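Local coordinates for protein S100-A5 (Homo sapiens, PDB 6WN7) that binds calcium, zinc and copper ions as an EF-hand homodimer of the S100 family, calcium and copper competing for the same sites, at residues Thr6-Glu9 with Lys10-Thr14. The protein carries 2 engineered substitutions. Residues are numbered along the deposited sequence; the frame is centred on the assembly and turned at random.
Sequences TPLE and KALTT
Lys10 N donates to Thr6 O across 2.9 Å, closing the first turn of helix 7-23, and the i to i+4 ladder continues with Ala11 N to Pro7 O, Leu12 N to Leu8 O and Thr13 N to Glu9 O. The contact is thus local, one turn laid upon the next. Thr6 stands at the N-cap, where the first amides lack a preceding turn to bond to. Its OG1 accepts from Glu9 N at 2.9 Å, and in return Glu9 OE2 accepts the N-H of Thr6 at 3.1 Å, nearly straight at 172° and on its anti lone pair, completing a capping box. With CG beside its own backbone N (chi1 -71°) and the chain extended beyond, the Glu9 carboxylate lies within reach of the Thr6 amide. Proline suits the first helical turn, having no N-H to leave unmatched and a phi already helical. Lys10 runs extended into solvent, its CG passing 3.3 Å from Thr6 O, while Ala11 is buried and its single methyl group fits 3.4 Å from Pro7 O. Leu8 CD1 and Leu12 CG, one turn apart, come loosely within 4.4 Å.

Further on, chi1 of -62° places Thr13 OG1 anti to the carbonyl carbon, from where it donates to Glu9 O at 3.1 Å; together with Thr13 N, arriving from the opposite face of the carbonyl plane, it grips this oxygen twice. A valine here would probably leave Glu9 O with the backbone amide as its one donor of this pair.

The cap is also part of the homodimer interface: Thr6 OG1 hydrogen-bonds Glu44 O, and Glu9 OE1 hydrogen-bonds Ser46 OG, both of the second subunit. The buried, apolar Leu8 and Leu12 suit packing on Leu45 and Ser83 of that subunit, joining the start of helix 7-23 to the C-terminal end of the partner's helix 34-44, the residues just after it, and its helix 72-93.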
# COMPACT_ATOMS: atom_id res chain seq x y z
N THR B 6 15.74 -4.11 -0.39
CA THR B 6 15.57 -2.86 -1.13
C THR B 6 14.67 -1.93 -0.32
O THR B 6 13.95 -2.38 0.57
CB THR B 6 14.92 -3.06 -2.50
OG1 THR B 6 13.57 -3.49 -2.36
CG2 THR B 6 15.67 -4.07 -3.31
N PRO B 7 14.67 -0.63 -0.63
CA PRO B 7 13.68 0.25 0.01
C PRO B 7 12.25 -0.18 -0.25
O PRO B 7 11.44 -0.17 0.66
CB PRO B 7 13.99 1.64 -0.58
CG PRO B 7 15.32 1.52 -1.16
CD PRO B 7 15.51 0.11 -1.59
N LEU B 8 11.92 -0.57 -1.47
CA LEU B 8 10.56 -1.01 -1.74
C LEU B 8 10.22 -2.28 -0.96
O LEU B 8 9.09 -2.44 -0.49
CB LEU B 8 10.36 -1.21 -3.24
CG LEU B 8 8.96 -1.72 -3.59
CD1 LEU B 8 7.86 -0.74 -3.13
CD2 LEU B 8 8.91 -1.99 -5.07
N GLU B 9 11.19 -3.20 -0.81
CA GLU B 9 10.91 -4.42 -0.06
C GLU B 9 10.70 -4.10 1.40
O GLU B 9 9.80 -4.65 2.04
CB GLU B 9 12.02 -5.45 -0.23
CG GLU B 9 12.07 -6.09 -1.61
CD GLU B 9 13.23 -7.05 -1.77
OE1 GLU B 9 12.97 -8.20 -2.15
OE2 GLU B 9 14.39 -6.68 -1.54
N LYS B 10 11.51 -3.21 1.96
CA LYS B 10 11.31 -2.85 3.36
C LYS B 10 10.00 -2.09 3.56
O LYS B 10 9.40 -2.18 4.64
CB LYS B 10 12.46 -1.99 3.84
CG LYS B 10 13.78 -2.68 3.84
CD LYS B 10 14.81 -1.71 4.36
CE LYS B 10 16.25 -2.23 4.19
NZ LYS B 10 17.27 -1.17 4.46
N ALA B 11 9.57 -1.34 2.55
CA ALA B 11 8.31 -0.60 2.62
C ALA B 11 7.13 -1.54 2.72
O ALA B 11 6.24 -1.35 3.54
CB ALA B 11 8.17 0.30 1.40
N LEU B 12 7.11 -2.58 1.89
CA LEU B 12 6.02 -3.55 1.94
C LEU B 12 6.04 -4.33 3.25
O LEU B 12 4.98 -4.65 3.81
CB LEU B 12 6.13 -4.48 0.74
CG LEU B 12 6.02 -3.79 -0.61
CD1 LEU B 12 6.41 -4.75 -1.68
CD2 LEU B 12 4.61 -3.32 -0.82
N THR B 13 7.24 -4.64 3.76
CA THR B 13 7.33 -5.29 5.05
C THR B 13 6.74 -4.41 6.14
O THR B 13 6.11 -4.90 7.08
CB THR B 13 8.78 -5.63 5.37
OG1 THR B 13 9.27 -6.54 4.41
CG2 THR B 13 8.85 -6.26 6.71
N THR B 14 6.96 -3.09 6.03
CA THR B 14 6.45 -2.15 7.01
C THR B 14 4.92 -2.09 6.98
O THR B 14 4.28 -1.97 8.02
CB THR B 14 7.11 -0.79 6.75
OG1 THR B 14 8.47 -0.85 7.24
CG2 THR B 14 6.37 0.37 7.39